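PDB 5TI1: fumarylacetoacetate hydrolase, which probably catalyses the last step of phenylalanine and tyrosine breakdown, the hydrolysis of fumarylacetoacetate to fumarate and acetoacetate, at a magnesium-containing site. Local coordinates for residues S191-S196 against F282-S287; G218-L223 against W261-I266; K222-L227 against G387-L392; S409-G414 against G437-A442. One frame throughout, in Å; residues are numbered along the deposited sequence.

Contact 1. Residues S191-S196 against F282-S287. With NA (sodium ion), chain L.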
loop_
_atom_site.group_PDB
_atom_site.type_symbol
_atom_site.label_atom_id
_atom_site.label_comp_id
_atom_site.label_asym_id
_atom_site.label_seq_id
_atom_site.Cartn_x
_atom_site.Cartn_y
_atom_site.Cartn_z
ATOM N N SER B 191 4.454 2.975 -3.218
ATOM C CA SER B 191 5.502 2.947 -4.239
ATOM C C SER B 191 5.918 4.343 -4.688
ATOM O O SER B 191 7.067 4.540 -5.086
ATOM C CB SER B 191 5.048 2.141 -5.454
ATOM O OG SER B 191 4.062 2.847 -6.178
ATOM N N SER B 192 5.007 5.317 -4.658
ATOM C CA SER B 192 5.311 6.658 -5.138
ATOM C C SER B 192 5.707 7.618 -4.018
ATOM O O SER B 192 5.729 8.831 -4.238
ATOM C CB SER B 192 4.121 7.228 -5.902
ATOM O OG SER B 192 2.919 6.980 -5.190
ATOM N N VAL B 193 6.031 7.125 -2.830
ATOM C CA VAL B 193 6.629 8.010 -1.831
ATOM C C VAL B 193 8.103 8.156 -2.174
ATOM O O VAL B 193 8.827 7.157 -2.240
ATOM C CB VAL B 193 6.440 7.482 -0.404
ATOM C CG1 VAL B 193 7.087 8.456 0.597
ATOM C CG2 VAL B 193 4.970 7.266 -0.104
ATOM N N VAL B 194 8.547 9.397 -2.406
ATOM C CA VAL B 194 9.910 9.686 -2.822
ATOM C C VAL B 194 10.534 10.676 -1.849
ATOM O O VAL B 194 9.842 11.437 -1.172
ATOM C CB VAL B 194 9.962 10.249 -4.262
ATOM C CG1 VAL B 194 9.332 9.258 -5.229
ATOM C CG2 VAL B 194 9.233 11.583 -4.319
ATOM N N VAL B 195 11.870 10.688 -1.822
ATOM C CA VAL B 195 12.603 11.537 -0.890
ATOM C C VAL B 195 12.696 12.965 -1.426
ATOM O O VAL B 195 12.623 13.217 -2.629
ATOM C CB VAL B 195 14.003 10.960 -0.593
ATOM C CG1 VAL B 195 14.933 11.161 -1.787
ATOM C CG2 VAL B 195 14.604 11.590 0.689
ATOM N N SER B 196 12.877 13.907 -0.494
ATOM C CA SER B 196 13.059 15.319 -0.808
ATOM C C SER B 196 14.092 15.522 -1.912
ATOM O O SER B 196 15.143 14.875 -1.933
ATOM C CB SER B 196 13.490 16.063 0.461
ATOM O OG SER B 196 13.662 17.448 0.231
ATOM N N PHE B 282 0.538 9.915 -7.889
ATOM C CA PHE B 282 1.622 10.220 -8.820
ATOM C C PHE B 282 2.902 10.646 -8.099
ATOM O O PHE B 282 3.985 10.556 -8.684
ATOM C CB PHE B 282 1.182 11.298 -9.822
ATOM C CG PHE B 282 0.874 12.634 -9.194
ATOM C CD1 PHE B 282 -0.404 12.933 -8.759
ATOM C CD2 PHE B 282 1.864 13.594 -9.062
ATOM C CE1 PHE B 282 -0.690 14.162 -8.182
ATOM C CE2 PHE B 282 1.592 14.821 -8.492
ATOM C CZ PHE B 282 0.313 15.108 -8.048
ATOM N N ALA B 283 2.803 11.083 -6.843
ATOM C CA ALA B 283 3.965 11.520 -6.071
ATOM C C ALA B 283 3.570 11.881 -4.646
ATOM O O ALA B 283 2.562 12.556 -4.429
ATOM C CB ALA B 283 4.642 12.735 -6.713
ATOM N N THR B 284 4.362 11.435 -3.678
ATOM C CA THR B 284 4.291 11.912 -2.310
ATOM C C THR B 284 5.727 12.065 -1.842
ATOM O O THR B 284 6.528 11.147 -2.025
ATOM C CB THR B 284 3.510 10.938 -1.411
ATOM O OG1 THR B 284 2.163 10.807 -1.891
ATOM C CG2 THR B 284 3.486 11.446 0.020
ATOM N N THR B 285 6.073 13.228 -1.288
ATOM C CA THR B 285 7.450 13.509 -0.899
ATOM C C THR B 285 7.573 13.512 0.623
ATOM O O THR B 285 6.717 14.060 1.321
ATOM C CB THR B 285 7.924 14.854 -1.483
ATOM O OG1 THR B 285 7.786 14.834 -2.906
ATOM C CG2 THR B 285 9.385 15.116 -1.149
ATOM N N ILE B 286 8.631 12.890 1.145
ATOM C CA ILE B 286 8.946 13.035 2.561
ATOM C C ILE B 286 10.366 13.564 2.733
ATOM O O ILE B 286 11.240 13.386 1.875
ATOM C CB ILE B 286 8.753 11.727 3.369
ATOM C CG1 ILE B 286 9.675 10.607 2.869
ATOM C CG2 ILE B 286 7.289 11.294 3.338
ATOM C CD1 ILE B 286 9.638 9.351 3.771
ATOM N N SER B 287 10.579 14.240 3.861
ATOM C CA SER B 287 11.908 14.654 4.255
ATOM C C SER B 287 12.752 13.427 4.600
ATOM O O SER B 287 12.216 12.356 4.915
ATOM C CB SER B 287 11.826 15.606 5.450
ATOM O OG SER B 287 11.145 14.998 6.531
HETATM NA NA NA L . 0.429 12.569 -3.364
HETATM O O HOH W 1 2.080 8.188 -2.853
#
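T284 O is met from strand 193-195 by one hydrogen bond and one CA-H...O contact: V194 N sits 2.7 Å from it, almost straight out along the carbonyl bond with an N-H...O angle of 165°, and V193 CA lies 3.1 Å away. The parallel ladder continues on both sides of this pair. T284 N gives its hydrogen to S192 O at 3.0 Å, I286 N bonds to V194 O, and S196 N makes a weaker, more bent bond to I286 O. Side chains leave the two strands on two faces. On one, V193 CG1, turned anti to its backbone N (chi1 -180°), meets I286 CG2 at 4.0 Å, while V193 CG2 lies over T284 CB. On the other, V194 CG2 leans against T285, whose hydroxyl is hydrogen-bonded to W261 NE1. T284 OG1 has a double task. It is a long ligand of the sodium ion, 2.9 Å away, next to the firmer A283 O at 2.4 Å. It also shares water 1 with S192: the water lies 2.8 Å from T284 OG1 and 2.8 Å from S192 OG, donating to the latter. D260, W261 and K280 complete the sodium shell, and S192 OG is also bonded to T281 O. N366 of the second subunit packs on S192. The edge strand 193-195 is thus joined to 284-292 chiefly by backbone bonds, while the water bridge ties S192 indirectly to a sodium ligand, which would restrain the rotation of the T284 hydroxyl.

Contact 2. Residues G218-L223 against W261-I266. With NA (sodium ion), chain L.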
loop_
_atom_site.group_PDB
_atom_site.type_symbol
_atom_site.label_atom_id
_atom_site.label_comp_id
_atom_site.label_asym_id
_atom_site.label_seq_id
_atom_site.Cartn_x
_atom_site.Cartn_y
_atom_site.Cartn_z
ATOM N N GLY B 218 -6.007 15.484 -20.309
ATOM C CA GLY B 218 -5.139 16.644 -20.425
ATOM C C GLY B 218 -4.317 16.865 -19.175
ATOM O O GLY B 218 -4.444 16.150 -18.179
ATOM N N ALA B 219 -3.463 17.884 -19.240
ATOM C CA ALA B 219 -2.600 18.197 -18.109
ATOM C C ALA B 219 -3.426 18.742 -16.955
ATOM O O ALA B 219 -4.288 19.607 -17.142
ATOM C CB ALA B 219 -1.525 19.205 -18.513
ATOM N N CYS B 220 -3.175 18.206 -15.762
ATOM C CA CYS B 220 -3.749 18.741 -14.531
ATOM C C CYS B 220 -3.603 20.260 -14.450
ATOM O O CYS B 220 -2.518 20.805 -14.668
ATOM C CB CYS B 220 -3.048 18.074 -13.348
ATOM S SG CYS B 220 -3.147 18.976 -11.841
ATOM N N ARG B 221 -4.705 20.947 -14.144
ATOM C CA ARG B 221 -4.711 22.399 -13.999
ATOM C C ARG B 221 -4.808 22.872 -12.552
ATOM O O ARG B 221 -4.810 24.083 -12.316
ATOM C CB ARG B 221 -5.869 23.020 -14.797
ATOM C CG ARG B 221 -5.795 22.816 -16.306
ATOM C CD ARG B 221 -7.086 23.260 -16.975
ATOM N NE ARG B 221 -7.204 22.744 -18.335
ATOM C CZ ARG B 221 -8.253 22.941 -19.131
ATOM N NH1 ARG B 221 -9.293 23.652 -18.707
ATOM N NH2 ARG B 221 -8.263 22.427 -20.353
ATOM N N LYS B 222 -4.900 21.964 -11.578
ATOM C CA LYS B 222 -5.027 22.337 -10.167
ATOM C C LYS B 222 -4.074 21.468 -9.344
ATOM O O LYS B 222 -4.487 20.649 -8.518
ATOM C CB LYS B 222 -6.466 22.199 -9.683
ATOM C CG LYS B 222 -7.404 23.240 -10.252
ATOM C CD LYS B 222 -8.688 23.297 -9.439
ATOM C CE LYS B 222 -9.637 24.337 -9.981
ATOM N NZ LYS B 222 -10.849 24.381 -9.134
ATOM N N LEU B 223 -2.782 21.655 -9.581
ATOM C CA LEU B 223 -1.753 20.933 -8.852
ATOM C C LEU B 223 -1.478 21.627 -7.525
ATOM O O LEU B 223 -1.211 22.836 -7.483
ATOM C CB LEU B 223 -0.483 20.856 -9.694
ATOM C CG LEU B 223 0.674 20.061 -9.112
ATOM C CD1 LEU B 223 0.256 18.576 -8.921
ATOM C CD2 LEU B 223 1.882 20.218 -10.014
ATOM N N TRP B 261 1.322 15.539 -2.635
ATOM C CA TRP B 261 0.969 16.228 -3.870
ATOM C C TRP B 261 -0.398 15.774 -4.372
ATOM O O TRP B 261 -0.690 14.576 -4.421
ATOM C CB TRP B 261 2.023 15.971 -4.947
ATOM C CG TRP B 261 3.439 16.282 -4.553
ATOM C CD1 TRP B 261 4.369 15.401 -4.067
ATOM C CD2 TRP B 261 4.096 17.556 -4.633
ATOM N NE1 TRP B 261 5.559 16.054 -3.827
ATOM C CE2 TRP B 261 5.420 17.375 -4.171
ATOM C CE3 TRP B 261 3.695 18.827 -5.044
ATOM C CZ2 TRP B 261 6.350 18.415 -4.130
ATOM C CZ3 TRP B 261 4.618 19.867 -4.992
ATOM C CH2 TRP B 261 5.932 19.651 -4.543
ATOM N N SER B 262 -1.233 16.742 -4.747
ATOM C CA SER B 262 -2.614 16.482 -5.126
ATOM C C SER B 262 -2.931 17.159 -6.449
ATOM O O SER B 262 -2.613 18.337 -6.634
ATOM C CB SER B 262 -3.578 16.986 -4.051
ATOM O OG SER B 262 -3.476 16.191 -2.874
ATOM N N ALA B 263 -3.571 16.416 -7.355
ATOM C CA ALA B 263 -4.133 16.961 -8.592
ATOM C C ALA B 263 -5.639 17.072 -8.381
ATOM O O ALA B 263 -6.375 16.097 -8.558
ATOM C CB ALA B 263 -3.794 16.074 -9.783
ATOM N N ARG B 264 -6.099 18.263 -7.989
ATOM C CA ARG B 264 -7.446 18.373 -7.437
ATOM C C ARG B 264 -8.526 18.254 -8.495
ATOM O O ARG B 264 -9.618 17.763 -8.190
ATOM C CB ARG B 264 -7.607 19.686 -6.682
ATOM C CG ARG B 264 -6.593 19.817 -5.593
ATOM C CD ARG B 264 -7.056 20.700 -4.476
ATOM N NE ARG B 264 -6.070 20.646 -3.411
ATOM C CZ ARG B 264 -6.015 19.689 -2.496
ATOM N NH1 ARG B 264 -6.910 18.696 -2.499
ATOM N NH2 ARG B 264 -5.061 19.726 -1.577
ATOM N N ASP B 265 -8.254 18.694 -9.728
ATOM C CA ASP B 265 -9.249 18.513 -10.780
ATOM C C ASP B 265 -9.363 17.048 -11.178
ATOM O O ASP B 265 -10.469 16.556 -11.427
ATOM C CB ASP B 265 -8.943 19.402 -11.995
ATOM C CG ASP B 265 -7.488 19.339 -12.452
ATOM O OD1 ASP B 265 -6.651 18.700 -11.790
ATOM O OD2 ASP B 265 -7.179 19.956 -13.492
ATOM N N ILE B 266 -8.237 16.329 -11.231
ATOM C CA ILE B 266 -8.292 14.881 -11.412
ATOM C C ILE B 266 -9.065 14.239 -10.262
ATOM O O ILE B 266 -9.825 13.283 -10.461
ATOM C CB ILE B 266 -6.864 14.305 -11.538
ATOM C CG1 ILE B 266 -6.202 14.798 -12.834
ATOM C CG2 ILE B 266 -6.873 12.784 -11.519
ATOM C CD1 ILE B 266 -4.807 14.234 -13.064
HETATM NA NA NA L . 0.429 12.569 -3.364
#
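The D265 carboxylate faces the 220-222 turn with both oxygens in use. R221 N reaches OD2 at 2.7 Å on its syn side, only 20° out of the carboxylate plane, whereas the helix amide I266 N comes to OD1 from above that plane at 2.9 Å. C220 SG lies 3.5 Å from OD1, beside the same group. The second flat group, the R264 guanidinium, carries S262 CB on one face, 3.8 Å above the plane and toward the rim; its nitrogens form salt bridges with D224 and E226. D265 takes up its position with CG between its own backbone N and carbonyl carbon (chi1 48°), which turns the carboxylate back onto the turn. Two bonds then hold it, while the R221 side chain runs away from it, its charged end not in contact with the carboxylate. C220 SG also touches A263 CB at 3.6 Å, and C220 CB packs against I266 CD1. The backbones join through R264 N, which donates to K222 O at 2.9 Å, and through the L223-A263 pair, a non-hydrogen-bonded antiparallel bridge in which L223 CA also makes a CA-H...O contact with S262 O. K222 CB lies against R264 CB before the lysine chain runs off to N395. At the other end W261 O binds the sodium ion at 2.5 Å. A263 is the N-cap residue of helix 264-270, so the contact lies where strand 252-263 passes into that helix, a strand-to-helix junction beside the metal site of this FAH-family C-terminal domain.

Contact 3. Residues K222-L227 against G387-L392. With MG (magnesium ion), chain K.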
loop_
_atom_site.group_PDB
_atom_site.type_symbol
_atom_site.label_atom_id
_atom_site.label_comp_id
_atom_site.label_asym_id
_atom_site.label_seq_id
_atom_site.Cartn_x
_atom_site.Cartn_y
_atom_site.Cartn_z
ATOM N N LYS B 222 -4.900 21.964 -11.578
ATOM C CA LYS B 222 -5.027 22.337 -10.167
ATOM C C LYS B 222 -4.074 21.468 -9.344
ATOM O O LYS B 222 -4.487 20.649 -8.518
ATOM C CB LYS B 222 -6.466 22.199 -9.683
ATOM C CG LYS B 222 -7.404 23.240 -10.252
ATOM C CD LYS B 222 -8.688 23.297 -9.439
ATOM C CE LYS B 222 -9.637 24.337 -9.981
ATOM N NZ LYS B 222 -10.849 24.381 -9.134
ATOM N N LEU B 223 -2.782 21.655 -9.581
ATOM C CA LEU B 223 -1.753 20.933 -8.852
ATOM C C LEU B 223 -1.478 21.627 -7.525
ATOM O O LEU B 223 -1.211 22.836 -7.483
ATOM C CB LEU B 223 -0.483 20.856 -9.694
ATOM C CG LEU B 223 0.674 20.061 -9.112
ATOM C CD1 LEU B 223 0.256 18.576 -8.921
ATOM C CD2 LEU B 223 1.882 20.218 -10.014
ATOM N N ASP B 224 -1.539 20.864 -6.437
ATOM C CA ASP B 224 -1.500 21.460 -5.112
ATOM C C ASP B 224 -0.586 20.640 -4.211
ATOM O O ASP B 224 -0.283 19.473 -4.486
ATOM C CB ASP B 224 -2.919 21.562 -4.523
ATOM C CG ASP B 224 -3.024 22.582 -3.397
ATOM O OD1 ASP B 224 -1.994 23.190 -3.040
ATOM O OD2 ASP B 224 -4.140 22.783 -2.873
ATOM N N ILE B 225 -0.127 21.284 -3.141
ATOM C CA ILE B 225 0.552 20.592 -2.049
ATOM C C ILE B 225 -0.483 20.126 -1.042
ATOM O O ILE B 225 -1.637 20.569 -1.062
ATOM C CB ILE B 225 1.570 21.494 -1.332
ATOM C CG1 ILE B 225 0.820 22.518 -0.470
ATOM C CG2 ILE B 225 2.510 22.154 -2.327
ATOM C CD1 ILE B 225 1.707 23.396 0.359
ATOM N N GLU B 226 -0.062 19.256 -0.131
ATOM C CA GLU B 226 -0.762 19.056 1.132
ATOM C C GLU B 226 0.310 18.984 2.203
ATOM O O GLU B 226 1.075 18.011 2.253
ATOM C CB GLU B 226 -1.641 17.802 1.127
ATOM C CG GLU B 226 -2.780 17.893 0.119
ATOM C CD GLU B 226 -3.988 17.060 0.499
ATOM O OE1 GLU B 226 -5.121 17.458 0.154
ATOM O OE2 GLU B 226 -3.804 16.015 1.139
ATOM N N LEU B 227 0.398 20.044 3.009
ATOM C CA LEU B 227 1.349 20.103 4.110
ATOM C C LEU B 227 0.918 19.128 5.191
ATOM O O LEU B 227 -0.187 19.249 5.734
ATOM C CB LEU B 227 1.426 21.521 4.677
ATOM C CG LEU B 227 2.043 21.616 6.078
ATOM C CD1 LEU B 227 3.524 21.323 6.036
ATOM C CD2 LEU B 227 1.812 23.001 6.654
ATOM N N GLY B 387 -2.831 24.645 5.042
ATOM C CA GLY B 387 -1.857 23.711 4.521
ATOM C C GLY B 387 -1.964 23.373 3.053
ATOM O O GLY B 387 -1.334 22.400 2.618
ATOM N N SER B 388 -2.723 24.137 2.268
ATOM C CA SER B 388 -2.826 23.875 0.841
ATOM C C SER B 388 -3.117 25.173 0.103
ATOM O O SER B 388 -3.761 26.071 0.643
ATOM C CB SER B 388 -3.926 22.851 0.537
ATOM O OG SER B 388 -5.207 23.389 0.818
ATOM N N LEU B 389 -2.651 25.258 -1.150
ATOM C CA LEU B 389 -3.026 26.395 -1.983
ATOM C C LEU B 389 -4.528 26.444 -2.199
ATOM O O LEU B 389 -5.098 27.535 -2.322
ATOM C CB LEU B 389 -2.302 26.355 -3.333
ATOM C CG LEU B 389 -0.832 26.770 -3.407
ATOM C CD1 LEU B 389 -0.638 28.146 -2.809
ATOM C CD2 LEU B 389 0.070 25.765 -2.716
ATOM N N LEU B 390 -5.185 25.278 -2.240
ATOM C CA LEU B 390 -6.642 25.247 -2.325
ATOM C C LEU B 390 -7.278 26.085 -1.216
ATOM O O LEU B 390 -8.201 26.872 -1.465
ATOM C CB LEU B 390 -7.138 23.801 -2.271
ATOM C CG LEU B 390 -8.658 23.644 -2.147
ATOM C CD1 LEU B 390 -9.356 24.098 -3.424
ATOM C CD2 LEU B 390 -9.054 22.211 -1.763
ATOM N N GLU B 391 -6.781 25.952 0.014
ATOM C CA GLU B 391 -7.302 26.780 1.100
ATOM C C GLU B 391 -6.734 28.194 1.042
ATOM O O GLU B 391 -7.480 29.171 1.161
ATOM C CB GLU B 391 -6.988 26.151 2.455
ATOM C CG GLU B 391 -7.525 24.735 2.641
ATOM C CD GLU B 391 -6.807 24.021 3.748
ATOM O OE1 GLU B 391 -7.260 24.113 4.902
ATOM O OE2 GLU B 391 -5.770 23.384 3.469
ATOM N N LEU B 392 -5.414 28.314 0.870
ATOM C CA LEU B 392 -4.772 29.623 0.939
ATOM C C LEU B 392 -5.369 30.604 -0.064
ATOM O O LEU B 392 -5.483 31.800 0.236
ATOM C CB LEU B 392 -3.263 29.478 0.718
ATOM C CG LEU B 392 -2.518 28.724 1.824
ATOM C CD1 LEU B 392 -1.094 28.372 1.417
ATOM C CD2 LEU B 392 -2.543 29.517 3.134
HETATM MG MG MG K . -3.313 14.139 2.117
#
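With CG anti to its backbone N (chi1 -160°), D224 swings its carboxylate across the start of helix 389-392, one oxygen for each of the first two helical amides. L389 N binds OD1 through the syn lone pair at 2.9 Å, and L390 N binds OD2 at 2.8 Å, also on the syn side but 34° out of plane. The CB atoms of L389 and L390 press close on the same two oxygens. The helix N-terminus would probably stabilise the negative charge of D224, and R264 is a further partner of OD2. S388 is the N-cap: its OG accepts from E391 N at 3.1 Å and donates to E391 OE2 at 2.7 Å. Farther along, L227 N makes a nearly straight bond to G387 O at 3.0 Å, while I225 CG1 rests on L389 CD2. Between them E226 turns the other way and binds magnesium through OE2 at 2.2 Å, with D153, E228 and D260 completing its protein ligands; its OE1 meets R264. The short helix therefore lies against the first part of strand 223-233, with strand 339-345 packing on L227, L389 and L392, and R264 of helix 264-270 touching S388 and L390.

Contact 4. Residues S409-G414 against G437-A442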
loop_
_atom_site.group_PDB
_atom_site.type_symbol
_atom_site.label_atom_id
_atom_site.label_comp_id
_atom_site.label_asym_id
_atom_site.label_seq_id
_atom_site.Cartn_x
_atom_site.Cartn_y
_atom_site.Cartn_z
ATOM N N SER B 409 -2.333 30.819 -7.856
ATOM C CA SER B 409 -3.537 30.124 -7.428
ATOM C C SER B 409 -3.148 28.696 -7.077
ATOM O O SER B 409 -3.085 28.344 -5.898
ATOM C CB SER B 409 -4.615 30.171 -8.506
ATOM O OG SER B 409 -5.195 31.460 -8.553
ATOM N N PHE B 410 -2.842 27.882 -8.082
ATOM C CA PHE B 410 -2.258 26.566 -7.862
ATOM C C PHE B 410 -0.811 26.568 -8.359
ATOM O O PHE B 410 -0.297 27.588 -8.825
ATOM C CB PHE B 410 -3.127 25.485 -8.512
ATOM C CG PHE B 410 -4.447 25.298 -7.820
ATOM C CD1 PHE B 410 -4.547 24.488 -6.691
ATOM C CD2 PHE B 410 -5.574 25.976 -8.252
ATOM C CE1 PHE B 410 -5.762 24.334 -6.025
ATOM C CE2 PHE B 410 -6.786 25.833 -7.601
ATOM C CZ PHE B 410 -6.887 25.007 -6.480
ATOM N N ILE B 411 -0.140 25.421 -8.213
ATOM C CA ILE B 411 1.285 25.337 -8.518
ATOM C C ILE B 411 1.515 25.378 -10.026
ATOM O O ILE B 411 0.796 24.740 -10.806
ATOM C CB ILE B 411 1.892 24.057 -7.922
ATOM C CG1 ILE B 411 1.747 24.025 -6.396
ATOM C CG2 ILE B 411 3.361 23.939 -8.311
ATOM C CD1 ILE B 411 2.014 22.637 -5.824
ATOM N N GLU B 412 2.542 26.098 -10.441
ATOM C CA GLU B 412 2.886 26.216 -11.847
ATOM C C GLU B 412 4.188 25.475 -12.133
ATOM O O GLU B 412 4.945 25.127 -11.218
ATOM C CB GLU B 412 2.960 27.698 -12.249
ATOM C CG GLU B 412 1.611 28.180 -12.757
ATOM C CD GLU B 412 1.323 29.614 -12.439
ATOM O OE1 GLU B 412 0.129 29.981 -12.426
ATOM O OE2 GLU B 412 2.282 30.379 -12.209
ATOM N N ASP B 413 4.412 25.189 -13.421
ATOM C CA ASP B 413 5.598 24.452 -13.837
ATOM C C ASP B 413 6.859 25.216 -13.452
ATOM O O ASP B 413 6.920 26.442 -13.565
ATOM C CB ASP B 413 5.568 24.203 -15.347
ATOM C CG ASP B 413 4.475 23.219 -15.768
ATOM O OD1 ASP B 413 3.861 22.557 -14.899
ATOM O OD2 ASP B 413 4.239 23.098 -16.988
ATOM N N GLY B 414 7.865 24.483 -12.975
ATOM C CA GLY B 414 9.091 25.088 -12.510
ATOM C C GLY B 414 9.043 25.667 -11.104
ATOM O O GLY B 414 10.089 26.111 -10.606
ATOM N N GLY B 437 10.299 19.632 -3.531
ATOM C CA GLY B 437 10.160 19.093 -4.869
ATOM C C GLY B 437 9.886 20.211 -5.839
ATOM O O GLY B 437 9.266 21.219 -5.487
ATOM N N GLU B 438 10.348 20.033 -7.076
ATOM C CA GLU B 438 10.158 21.019 -8.129
ATOM C C GLU B 438 9.378 20.375 -9.271
ATOM O O GLU B 438 9.632 19.225 -9.633
ATOM C CB GLU B 438 11.512 21.570 -8.589
ATOM C CG GLU B 438 11.426 22.666 -9.638
ATOM C CD GLU B 438 12.737 23.427 -9.799
ATOM O OE1 GLU B 438 13.321 23.387 -10.893
ATOM O OE2 GLU B 438 13.186 24.056 -8.821
ATOM N N ILE B 439 8.403 21.101 -9.812
ATOM C CA ILE B 439 7.412 20.518 -10.714
ATOM C C ILE B 439 7.941 20.522 -12.147
ATOM O O ILE B 439 8.411 21.552 -12.652
ATOM C CB ILE B 439 6.076 21.272 -10.621
ATOM C CG1 ILE B 439 5.506 21.182 -9.197
ATOM C CG2 ILE B 439 5.097 20.742 -11.669
ATOM C CD1 ILE B 439 5.446 19.783 -8.647
ATOM N N LEU B 440 7.875 19.353 -12.808
ATOM C CA LEU B 440 8.217 19.228 -14.217
ATOM C C LEU B 440 6.966 19.346 -15.080
ATOM O O LEU B 440 5.878 18.936 -14.658
ATOM C CB LEU B 440 8.896 17.893 -14.481
ATOM C CG LEU B 440 10.132 17.651 -13.614
ATOM C CD1 LEU B 440 10.778 16.322 -13.969
ATOM C CD2 LEU B 440 11.120 18.804 -13.774
ATOM N N PRO B 441 7.092 19.920 -16.282
ATOM C CA PRO B 441 5.935 20.017 -17.178
ATOM C C PRO B 441 5.345 18.644 -17.468
ATOM O O PRO B 441 6.048 17.632 -17.497
ATOM C CB PRO B 441 6.521 20.647 -18.449
ATOM C CG PRO B 441 7.739 21.345 -17.994
ATOM C CD PRO B 441 8.291 20.538 -16.868
ATOM N N ALA B 442 4.034 18.621 -17.676
ATOM C CA ALA B 442 3.373 17.375 -18.017
ATOM C C ALA B 442 3.901 16.861 -19.350
ATOM O O ALA B 442 4.394 17.625 -20.184
ATOM C CB ALA B 442 1.854 17.565 -18.084
HETATM O O HOH W 2 2.738 21.124 -17.880
#
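The touching parts of the two backbones run 88° apart and share one direct hydrogen bond, in which G414 N donates to I439 O at 3.0 Å with an angle of 155° at the hydrogen. G414 holds a positive phi of 80°, at which a CB would be jammed against the preceding carbonyl oxygen, so the loop turns on a glycine. The apolar touch is I411 CG2 against I439 CG1, 3.6 Å apart, with the two side chains crossing almost perpendicularly. I439 CG1 stands anti to the carbonyl carbon, which sends it toward I411 and leaves CG2 to approach D413 OD1. D413 slants across P441, with OD2 3.5 Å from P441 CA and 3.7 Å from P441 CB. Water 2 completes this side, donating to D413 OD2 at 2.6 Å and accepting from A442 N at 2.8 Å, while OD1 is taken by a salt bridge to R202. E438 CG packs against G414 O, which also accepts from Q333 NE2. I439 also makes backbone bonds with D415, so the contact continues the pairing of strands 416-424 and 429-440. It is the open end of an antiparallel beta-hairpin, where the incoming loop crosses the tail of the second strand.

Contacts 1 and 3 are buried, contact 2 largely so, and contact 4 opens toward the surface at D413 and P441. Contacts 1, 2 and 3 work on one mixed sheet, whose strands 223-233, 252-263 and 284-292 are neighbours; contact 2 also reaches a second mixed sheet through strand 216-219. Contact 1 is backbone pairing at the edge of the first; contacts 2 and 3 share K222 and L223 and rely on carboxylates that receive backbone amides. Sodium touches contacts 1 and 2, magnesium contact 3. Contact 4, on the second sheet, combines one backbone bond, apolar packing and a water bridge, and joins contacts 2 and 3 through L223, whose O probably bonds to I411 N. F282 packs on L223 and W261.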